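Local coordinates for protein ATP phosphoribosyltransferase (Methanobacterium thermoautotrophicum, PDB 2VD3) that probably catalyses the condensation of ATP with 5-phosphoribose 1-diphosphate, the magnesium-dependent first step of histidine biosynthesis, and is captured here with the inhibitor histidine bound, at residues E59-D63 against G64-L68; G69-Y73 against D74-E78; T146-A149 against P150-V154; T167-N171 against H172-I176. One frame throughout, in Å; residues are numbered along the deposited sequence.

Interaction 1: E59-D63 against G64-L68; sequences EFVAD and GAADL
V61 and F60, on the last turn of helix 57-63, fold against A65 and A66 of the turn and L68, where strand 68-72 begins, the closing part of a beta-alpha-beta crossover from strand 47-52. With CG1 of V61 anti to its backbone N (chi1 176°), the CG2 branch is left to lean on the outgoing chain: V61 CG2 lies 3.6 Å from L68 C and 4.1 Å from A66 CB. On the backbone side of the same valine, V61 CA directs a nearly straight C-H...O contact at A66 O, 3.4 Å away. F60 takes part through its CB, 4.2 Å from A65 CB, while its ring leads off to M50 and S52 of strand 47-52 and to V154 of the second subunit. The turn is gathered round one acceptor, the carbonyl oxygen of the buried F60. G64 N, 3.1 Å from F60 O, and A66 N, also 3.1 Å from F60 O, bind from opposite faces of the carbonyl plane, fixing how that carbonyl is turned. G64 leaves the helix at positive phi (103°), where a CB would collide with the D63 carbonyl oxygen. Beside the gripped acceptor sits the A65 methyl, its CB 3.6 Å from F60 O.

Interaction 2: G69-Y73 against D74-E78; sequences GITGY and DLIVE
G72 ends strand 69-72 and serves as the N-cap of helix 73-79, so strand and helix meet at a beta-to-alpha corner of the alpha/beta fold; the axes of segments 69-72 and 74-78 lie at 90° and approach to 6.8 Å. The first helical bond, from I76 N to G72 O (3.2 Å), is nearly straight and in the carbonyl plane; the next, from V77 N to Y73 O (2.8 Å), runs nearly along the C=O axis. Carrying its CG anti to the backbone N (chi1 -177°), Y73 swings its ring over V77, whose CG2 stands over one face in a CH-pi contact, 3.5 Å from Y73 CZ. A serine in place of Y73 would probably leave that valine methyl without its aromatic cover and open a gap beside the first helical turn. On the strand, T71 spreads its two branches: CG2 rests 3.8 Å from I76 CG1, while OG1 meets L75 CD1 and hydrogen-bonds to A54 O. D74 curls its carboxylate back toward the helix start, with OD2 in a weak bond to L75 N. D74 OD2 lies where a CB on G72 would fall, 3.5 Å from G72 C.

Interaction 3: T146-A149 against P150-V154; sequences TEIA and PFIGV
I152 lays its CG2 methyl against I148, 3.8 Å from I148 CG2, where the chain between strands 138-141 and 157-162 coils in a helix-like manner and passes into a type I beta turn from P150 to G153. The two isoleucines cross obliquely. CG1 of I152 occupies the position between its backbone N and carbonyl carbon (chi1 69°), which brings it over the backbone, 3.8 Å from both I148 O and A149 O. In the backbone of this pair, I152 N donates to I148 O at 3.1 Å, with an N-H...O angle of 151°. Cut back to an alanine, I152 would probably leave I148 CG2 without its methyl partner and lose the CG1 contacts with the I148 and A149 oxygens. I148 CG2 also faces the edge of the F151 ring, near its plane, though F151 CD2 is 4.3 Å away and the ring itself leads away from the contact. Around the turn, A149 CB touches its neighbour at P150 CD (3.5 Å) and V154 CB more loosely, while V154 N reaches A149 O (2.9 Å) with the donor tilted from the carbonyl plane. P150 has no N-H to offer T146 O and instead turns its CD toward that oxygen at 3.7 Å. Several of these side chains also pack against other subunits: I148 on L38, F151 and I152 on F39 and V154 on F60 of the second subunit, and F151 also on M170 of the third. The division is plain: main-chain bonds set the shape of the coil, while its hydrophobic side chains present an apolar surface suited to subunit packing.

Interaction 4: T167-N171 against H172-I176; sequences TLRMN and HLRVI
L173 starts the strand just after helix 166-170, which closes in a Schellman motif: L173 N bonds to L168 O (2.8 Å) and H172 N to R169 O (2.9 Å), both donors lying above the carbonyl planes, with H172 as the C-prime residue at positive phi (53°). From this start the L173 side chain folds back along the turn. Its CB lies 3.4 Å from L168 O, its CG is 3.5 Å from N171 O, and at the tip CD1 meets N171 CB (4.0 Å) while CD2 stays near N171 O. The other leucine, L168, reaches further along the strand, its CD2 touching V175 CG2 at 3.6 Å. R169, its chain bent at chi2 (-64°), brings its guanidinium obliquely beside the strand backbone, NH1 at 3.7 Å from R174 CA and NH2 against V175 CG2. The H172 ring has its CD2 near M170 O; its ND1 hydrogen-bonds to E102 OE2, and the ring stacks on H172 of the third subunit. The helix end is thus laid against the beginning of strand 173-188, which pairs with strand 94-101; L168 packs on V97 and A99 of that neighbour, and L173 on I158 of strand 157-162.

How the interactions relate
Interactions 1 and 2 are consecutive and touch where V61 CG2 meets G69 N, sharing strand 68-72. Interaction 1 is the most buried, yet also meets the second subunit; its small aliphatic groups surround a carbonyl gripped by turn amides. Interaction 2, partly buried and touching no other subunit, adds a CH-pi contact at a helix start. Interactions 3 and 4, with centres about 12 Å apart, meet through E147 and N171, about 25 Å or more from the first two, centre to centre. Both are partly buried and face neighbouring chains, with aliphatic packing in 3 and a histidine stack in 4. Interactions 2 and 4 share the mixed sheet, where strands 68-72 and 173-188 are neighbours, but do not touch.

Interaction 1: E59-D63 against G64-L68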
loop_
_atom_site.group_PDB
_atom_site.type_symbol
_atom_site.label_atom_id
_atom_site.label_comp_id
_atom_site.label_asym_id
_atom_site.label_seq_id
_atom_site.Cartn_x
_atom_site.Cartn_y
_atom_site.Cartn_z
ATOM N N GLU A 59 -9.987 27.435 2.706
ATOM C CA GLU A 59 -11.016 27.643 3.728
ATOM C C GLU A 59 -10.499 27.676 5.176
ATOM O O GLU A 59 -10.895 28.558 5.940
ATOM C CB GLU A 59 -12.152 26.621 3.582
ATOM C CG GLU A 59 -13.056 26.893 2.372
ATOM C CD GLU A 59 -13.740 28.251 2.429
ATOM O OE1 GLU A 59 -14.848 28.335 2.992
ATOM O OE2 GLU A 59 -13.184 29.235 1.901
ATOM N N PHE A 60 -9.624 26.734 5.546
ATOM C CA PHE A 60 -9.038 26.734 6.888
ATOM C C PHE A 60 -8.355 28.062 7.191
ATOM O O PHE A 60 -8.425 28.573 8.327
ATOM C CB PHE A 60 -8.029 25.591 7.085
ATOM C CG PHE A 60 -8.640 24.210 7.091
ATOM C CD1 PHE A 60 -10.014 24.023 7.265
ATOM C CD2 PHE A 60 -7.823 23.079 6.942
ATOM C CE1 PHE A 60 -10.560 22.729 7.276
ATOM C CE2 PHE A 60 -8.361 21.795 6.962
ATOM C CZ PHE A 60 -9.728 21.617 7.126
ATOM N N VAL A 61 -7.695 28.615 6.179
ATOM C CA VAL A 61 -7.011 29.890 6.316
ATOM C C VAL A 61 -7.995 31.056 6.281
ATOM O O VAL A 61 -7.844 32.015 7.035
ATOM C CB VAL A 61 -5.885 30.051 5.253
ATOM C CG1 VAL A 61 -5.235 31.435 5.328
ATOM C CG2 VAL A 61 -4.824 28.947 5.423
ATOM N N ALA A 62 -9.016 30.970 5.433
ATOM C CA ALA A 62 -10.022 32.039 5.347
ATOM C C ALA A 62 -10.767 32.195 6.673
ATOM O O ALA A 62 -11.065 33.310 7.096
ATOM C CB ALA A 62 -11.004 31.774 4.205
ATOM N N ASP A 63 -11.030 31.064 7.324
ATOM C CA ASP A 63 -11.848 31.019 8.528
ATOM C C ASP A 63 -11.064 31.260 9.806
ATOM O O ASP A 63 -11.622 31.696 10.802
ATOM C CB ASP A 63 -12.608 29.695 8.605
ATOM C CG ASP A 63 -13.760 29.630 7.611
ATOM O OD1 ASP A 63 -14.444 30.676 7.396
ATOM O OD2 ASP A 63 -13.985 28.532 7.042
ATOM N N GLY A 64 -9.772 30.976 9.770
ATOM C CA GLY A 64 -8.908 31.230 10.903
ATOM C C GLY A 64 -8.564 29.983 11.687
ATOM O O GLY A 64 -8.004 30.076 12.779
ATOM N N ALA A 65 -8.900 28.814 11.142
ATOM C CA ALA A 65 -8.467 27.543 11.723
ATOM C C ALA A 65 -6.953 27.399 11.589
ATOM O O ALA A 65 -6.312 26.718 12.393
ATOM C CB ALA A 65 -9.169 26.387 11.053
ATOM N N ALA A 66 -6.406 28.031 10.554
ATOM C CA ALA A 66 -4.962 28.182 10.351
ATOM C C ALA A 66 -4.666 29.654 10.059
ATOM O O ALA A 66 -5.404 30.312 9.322
ATOM C CB ALA A 66 -4.488 27.316 9.185
ATOM N N ASP A 67 -3.580 30.163 10.627
ATOM C CA ASP A 67 -3.141 31.532 10.367
ATOM C C ASP A 67 -2.574 31.684 8.971
ATOM O O ASP A 67 -2.756 32.719 8.330
ATOM C CB ASP A 67 -2.076 31.938 11.375
ATOM C CG ASP A 67 -2.515 31.703 12.778
ATOM O OD1 ASP A 67 -3.286 32.532 13.296
ATOM O OD2 ASP A 67 -2.098 30.678 13.356
ATOM N N LEU A 68 -1.876 30.645 8.528
ATOM C CA LEU A 68 -1.195 30.629 7.242
ATOM C C LEU A 68 -1.405 29.268 6.603
ATOM O O LEU A 68 -1.690 28.279 7.295
ATOM C CB LEU A 68 0.312 30.885 7.415
ATOM C CG LEU A 68 0.811 32.181 8.078
ATOM C CD1 LEU A 68 2.195 32.002 8.690
ATOM C CD2 LEU A 68 0.844 33.302 7.083
#

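Interaction 2: G69-Y73 against D74-E78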
loop_
_atom_site.group_PDB
_atom_site.type_symbol
_atom_site.label_atom_id
_atom_site.label_comp_id
_atom_site.label_asym_id
_atom_site.label_seq_id
_atom_site.Cartn_x
_atom_site.Cartn_y
_atom_site.Cartn_z
ATOM N N GLY A 69 -1.274 29.219 5.278
ATOM C CA GLY A 69 -1.385 27.970 4.542
ATOM C C GLY A 69 -0.440 27.950 3.369
ATOM O O GLY A 69 -0.002 28.994 2.902
ATOM N N ILE A 70 -0.097 26.755 2.914
ATOM C CA ILE A 70 0.695 26.587 1.710
ATOM C C ILE A 70 -0.173 25.720 0.838
ATOM O O ILE A 70 -0.451 24.582 1.197
ATOM C CB ILE A 70 2.024 25.856 2.004
ATOM C CG1 ILE A 70 2.938 26.723 2.886
ATOM C CG2 ILE A 70 2.723 25.423 0.687
ATOM C CD1 ILE A 70 4.212 26.013 3.353
ATOM N N THR A 71 -0.648 26.260 -0.279
ATOM C CA THR A 71 -1.471 25.475 -1.201
ATOM C C THR A 71 -1.426 26.045 -2.614
ATOM O O THR A 71 -0.766 27.057 -2.859
ATOM C CB THR A 71 -2.940 25.265 -0.680
ATOM O OG1 THR A 71 -3.610 24.309 -1.512
ATOM C CG2 THR A 71 -3.733 26.557 -0.645
ATOM N N GLY A 72 -2.118 25.383 -3.536
ATOM C CA GLY A 72 -2.071 25.746 -4.943
ATOM C C GLY A 72 -3.026 26.872 -5.240
ATOM O O GLY A 72 -4.100 26.937 -4.658
ATOM N N TYR A 73 -2.623 27.759 -6.149
ATOM C CA TYR A 73 -3.427 28.910 -6.560
ATOM C C TYR A 73 -4.756 28.479 -7.175
ATOM O O TYR A 73 -5.781 29.113 -6.941
ATOM C CB TYR A 73 -2.633 29.777 -7.541
ATOM C CG TYR A 73 -3.336 31.042 -7.985
ATOM C CD1 TYR A 73 -3.646 32.054 -7.075
ATOM C CD2 TYR A 73 -3.674 31.235 -9.320
ATOM C CE1 TYR A 73 -4.281 33.220 -7.489
ATOM C CE2 TYR A 73 -4.317 32.397 -9.743
ATOM C CZ TYR A 73 -4.613 33.383 -8.823
ATOM O OH TYR A 73 -5.257 34.527 -9.241
ATOM N N ASP A 74 -4.739 27.398 -7.957
ATOM C CA ASP A 74 -5.966 26.860 -8.535
ATOM C C ASP A 74 -7.021 26.563 -7.470
ATOM O O ASP A 74 -8.197 26.884 -7.639
ATOM C CB ASP A 74 -5.683 25.618 -9.385
ATOM C CG ASP A 74 -4.822 24.572 -8.666
ATOM O OD1 ASP A 74 -4.411 23.616 -9.337
ATOM O OD2 ASP A 74 -4.544 24.686 -7.455
ATOM N N LEU A 75 -6.586 25.964 -6.370
ATOM C CA LEU A 75 -7.486 25.583 -5.285
ATOM C C LEU A 75 -8.016 26.828 -4.575
ATOM O O LEU A 75 -9.211 26.932 -4.324
ATOM C CB LEU A 75 -6.808 24.584 -4.321
ATOM C CG LEU A 75 -6.280 23.282 -4.977
ATOM C CD1 LEU A 75 -5.475 22.416 -4.017
ATOM C CD2 LEU A 75 -7.399 22.457 -5.611
ATOM N N ILE A 76 -7.128 27.785 -4.309
ATOM C CA ILE A 76 -7.504 29.083 -3.741
ATOM C C ILE A 76 -8.546 29.772 -4.621
ATOM O O ILE A 76 -9.557 30.261 -4.125
ATOM C CB ILE A 76 -6.272 30.023 -3.555
ATOM C CG1 ILE A 76 -5.195 29.352 -2.688
ATOM C CG2 ILE A 76 -6.701 31.354 -2.959
ATOM C CD1 ILE A 76 -3.891 30.113 -2.596
ATOM N N VAL A 77 -8.316 29.792 -5.929
ATOM C CA VAL A 77 -9.259 30.436 -6.831
ATOM C C VAL A 77 -10.579 29.676 -6.925
ATOM O O VAL A 77 -11.643 30.299 -6.882
ATOM C CB VAL A 77 -8.655 30.693 -8.227
ATOM C CG1 VAL A 77 -9.749 31.013 -9.239
ATOM C CG2 VAL A 77 -7.664 31.847 -8.152
ATOM N N GLU A 78 -10.507 28.344 -7.029
ATOM C CA GLU A 78 -11.706 27.509 -7.162
ATOM C C GLU A 78 -12.676 27.697 -5.995
ATOM O O GLU A 78 -13.881 27.866 -6.196
ATOM C CB GLU A 78 -11.334 26.030 -7.318
ATOM C CG GLU A 78 -12.531 25.089 -7.508
ATOM C CD GLU A 78 -13.229 25.245 -8.862
ATOM O OE1 GLU A 78 -12.634 25.831 -9.796
ATOM O OE2 GLU A 78 -14.376 24.767 -8.990
#

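Interaction 3: T146-A149 against P150-V154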
loop_
_atom_site.group_PDB
_atom_site.type_symbol
_atom_site.label_atom_id
_atom_site.label_comp_id
_atom_site.label_asym_id
_atom_site.label_seq_id
_atom_site.Cartn_x
_atom_site.Cartn_y
_atom_site.Cartn_z
ATOM N N THR A 146 -10.629 13.334 -16.260
ATOM C CA THR A 146 -11.380 14.071 -17.288
ATOM C C THR A 146 -10.942 13.666 -18.690
ATOM O O THR A 146 -11.725 13.775 -19.633
ATOM C CB THR A 146 -11.272 15.614 -17.143
ATOM O OG1 THR A 146 -9.903 16.027 -17.241
ATOM C CG2 THR A 146 -11.870 16.100 -15.816
ATOM N N GLU A 147 -9.703 13.174 -18.806
ATOM C CA GLU A 147 -9.111 12.743 -20.084
ATOM C C GLU A 147 -9.886 11.620 -20.772
ATOM O O GLU A 147 -9.743 11.409 -21.980
ATOM C CB GLU A 147 -7.654 12.284 -19.912
ATOM C CG GLU A 147 -6.860 12.960 -18.794
ATOM C CD GLU A 147 -7.007 12.245 -17.455
ATOM O OE1 GLU A 147 -7.213 11.010 -17.445
ATOM O OE2 GLU A 147 -6.919 12.924 -16.411
ATOM N N ILE A 148 -10.686 10.894 -19.998
ATOM C CA ILE A 148 -11.458 9.752 -20.507
ATOM C C ILE A 148 -12.863 10.171 -20.966
ATOM O O ILE A 148 -13.501 9.466 -21.749
ATOM C CB ILE A 148 -11.508 8.607 -19.445
ATOM C CG1 ILE A 148 -10.086 8.133 -19.114
ATOM C CG2 ILE A 148 -12.328 7.421 -19.930
ATOM C CD1 ILE A 148 -9.990 7.269 -17.883
ATOM N N ALA A 149 -13.318 11.335 -20.503
ATOM C CA ALA A 149 -14.692 11.810 -20.739
ATOM C C ALA A 149 -15.166 11.891 -22.210
ATOM O O ALA A 149 -16.315 11.545 -22.487
ATOM C CB ALA A 149 -14.941 13.127 -20.015
ATOM N N PRO A 150 -14.310 12.362 -23.145
ATOM C CA PRO A 150 -14.688 12.294 -24.565
ATOM C C PRO A 150 -14.801 10.862 -25.080
ATOM O O PRO A 150 -15.720 10.553 -25.833
ATOM C CB PRO A 150 -13.537 13.013 -25.278
ATOM C CG PRO A 150 -12.864 13.816 -24.215
ATOM C CD PRO A 150 -12.995 13.002 -22.978
ATOM N N PHE A 151 -13.870 10.007 -24.659
ATOM C CA PHE A 151 -13.864 8.598 -25.027
ATOM C C PHE A 151 -15.159 7.857 -24.650
ATOM O O PHE A 151 -15.657 7.053 -25.435
ATOM C CB PHE A 151 -12.631 7.899 -24.435
ATOM C CG PHE A 151 -12.552 6.433 -24.749
ATOM C CD1 PHE A 151 -12.241 5.995 -26.035
ATOM C CD2 PHE A 151 -12.782 5.486 -23.754
ATOM C CE1 PHE A 151 -12.168 4.628 -26.330
ATOM C CE2 PHE A 151 -12.714 4.113 -24.036
ATOM C CZ PHE A 151 -12.404 3.685 -25.329
ATOM N N ILE A 152 -15.703 8.135 -23.467
ATOM C CA ILE A 152 -16.953 7.490 -23.024
ATOM C C ILE A 152 -18.231 8.291 -23.343
ATOM O O ILE A 152 -19.330 7.890 -22.958
ATOM C CB ILE A 152 -16.901 7.077 -21.522
ATOM C CG1 ILE A 152 -16.896 8.310 -20.605
ATOM C CG2 ILE A 152 -15.684 6.178 -21.261
ATOM C CD1 ILE A 152 -17.003 8.010 -19.102
ATOM N N GLY A 153 -18.083 9.419 -24.034
ATOM C CA GLY A 153 -19.227 10.217 -24.492
ATOM C C GLY A 153 -19.909 11.116 -23.465
ATOM O O GLY A 153 -21.050 11.528 -23.670
ATOM N N VAL A 154 -19.215 11.428 -22.371
ATOM C CA VAL A 154 -19.739 12.325 -21.333
ATOM C C VAL A 154 -19.551 13.778 -21.719
ATOM O O VAL A 154 -20.403 14.616 -21.414
ATOM C CB VAL A 154 -19.063 12.084 -19.953
ATOM C CG1 VAL A 154 -19.349 13.232 -18.992
ATOM C CG2 VAL A 154 -19.531 10.776 -19.355
#

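Interaction 4: T167-N171 against H172-I176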
loop_
_atom_site.group_PDB
_atom_site.type_symbol
_atom_site.label_atom_id
_atom_site.label_comp_id
_atom_site.label_asym_id
_atom_site.label_seq_id
_atom_site.Cartn_x
_atom_site.Cartn_y
_atom_site.Cartn_z
ATOM N N THR A 167 0.578 14.057 -21.276
ATOM C CA THR A 167 -0.639 13.325 -20.888
ATOM C C THR A 167 -1.854 13.701 -21.765
ATOM O O THR A 167 -2.834 12.946 -21.864
ATOM C CB THR A 167 -0.937 13.508 -19.376
ATOM O OG1 THR A 167 -0.061 12.659 -18.625
ATOM C CG2 THR A 167 -2.387 13.163 -19.020
ATOM N N LEU A 168 -1.780 14.864 -22.408
ATOM C CA LEU A 168 -2.834 15.282 -23.317
ATOM C C LEU A 168 -2.655 14.659 -24.700
ATOM O O LEU A 168 -3.625 14.151 -25.273
ATOM C CB LEU A 168 -2.923 16.808 -23.392
ATOM C CG LEU A 168 -3.663 17.493 -22.242
ATOM C CD1 LEU A 168 -2.864 17.468 -20.938
ATOM C CD2 LEU A 168 -3.989 18.912 -22.640
ATOM N N ARG A 169 -1.426 14.679 -25.224
ATOM C CA ARG A 169 -1.136 14.077 -26.532
ATOM C C ARG A 169 -1.370 12.563 -26.501
ATOM O O ARG A 169 -1.782 11.973 -27.494
ATOM C CB ARG A 169 0.298 14.371 -27.016
ATOM C CG ARG A 169 0.864 15.771 -26.737
ATOM C CD ARG A 169 0.123 16.913 -27.430
ATOM N NE ARG A 169 0.422 18.190 -26.770
ATOM C CZ ARG A 169 -0.305 19.308 -26.868
ATOM N NH1 ARG A 169 -1.408 19.349 -27.612
ATOM N NH2 ARG A 169 0.075 20.400 -26.211
ATOM N N MET A 170 -1.111 11.957 -25.344
ATOM C CA MET A 170 -1.263 10.516 -25.131
ATOM C C MET A 170 -2.722 10.075 -25.252
ATOM O O MET A 170 -3.010 9.003 -25.780
ATOM C CB MET A 170 -0.709 10.145 -23.750
ATOM C CG MET A 170 -0.134 8.739 -23.625
ATOM S SD MET A 170 1.105 8.625 -22.309
ATOM C CE MET A 170 0.223 9.329 -20.905
ATOM N N ASN A 171 -3.632 10.908 -24.756
ATOM C CA ASN A 171 -5.068 10.688 -24.924
ATOM C C ASN A 171 -5.599 11.333 -26.198
ATOM O O ASN A 171 -6.817 11.490 -26.363
ATOM C CB ASN A 171 -5.845 11.223 -23.712
ATOM C CG ASN A 171 -6.051 10.174 -22.641
ATOM O OD1 ASN A 171 -6.745 9.174 -22.850
ATOM N ND2 ASN A 171 -5.454 10.402 -21.479
ATOM N N HIS A 172 -4.680 11.705 -27.090
ATOM C CA HIS A 172 -5.017 12.354 -28.357
ATOM C C HIS A 172 -5.901 13.580 -28.152
ATOM O O HIS A 172 -7.018 13.663 -28.673
ATOM C CB HIS A 172 -5.641 11.357 -29.339
ATOM C CG HIS A 172 -4.649 10.413 -29.941
ATOM N ND1 HIS A 172 -4.278 10.471 -31.266
ATOM C CD2 HIS A 172 -3.928 9.408 -29.391
ATOM C CE1 HIS A 172 -3.384 9.531 -31.511
ATOM N NE2 HIS A 172 -3.152 8.873 -30.389
ATOM N N LEU A 173 -5.378 14.525 -27.375
ATOM C CA LEU A 173 -6.064 15.777 -27.111
ATOM C C LEU A 173 -5.149 16.952 -27.416
ATOM O O LEU A 173 -3.934 16.864 -27.227
ATOM C CB LEU A 173 -6.560 15.841 -25.656
ATOM C CG LEU A 173 -7.494 14.723 -25.165
ATOM C CD1 LEU A 173 -7.675 14.748 -23.658
ATOM C CD2 LEU A 173 -8.837 14.744 -25.864
ATOM N N ARG A 174 -5.746 18.043 -27.888
ATOM C CA ARG A 174 -5.022 19.269 -28.200
ATOM C C ARG A 174 -5.498 20.436 -27.325
ATOM O O ARG A 174 -6.705 20.645 -27.165
ATOM C CB ARG A 174 -5.198 19.593 -29.682
ATOM C CG ARG A 174 -4.610 20.919 -30.132
ATOM C CD ARG A 174 -4.988 21.239 -31.578
ATOM N NE ARG A 174 -6.422 21.481 -31.751
ATOM C CZ ARG A 174 -7.261 20.659 -32.383
ATOM N NH1 ARG A 174 -6.821 19.522 -32.913
ATOM N NH2 ARG A 174 -8.547 20.978 -32.492
ATOM N N VAL A 175 -4.544 21.182 -26.762
ATOM C CA VAL A 175 -4.838 22.377 -25.956
ATOM C C VAL A 175 -5.424 23.449 -26.861
ATOM O O VAL A 175 -4.779 23.865 -27.824
ATOM C CB VAL A 175 -3.566 22.949 -25.269
ATOM C CG1 VAL A 175 -3.877 24.240 -24.526
ATOM C CG2 VAL A 175 -2.956 21.936 -24.318
ATOM N N ILE A 176 -6.646 23.884 -26.574
ATOM C CA ILE A 176 -7.258 24.954 -27.375
ATOM C C ILE A 176 -7.334 26.292 -26.627
ATOM O O ILE A 176 -7.697 27.314 -27.206
ATOM C CB ILE A 176 -8.612 24.530 -28.055
ATOM C CG1 ILE A 176 -9.671 24.118 -27.031
ATOM C CG2 ILE A 176 -8.376 23.409 -29.055
ATOM C CD1 ILE A 176 -10.748 25.141 -26.834
#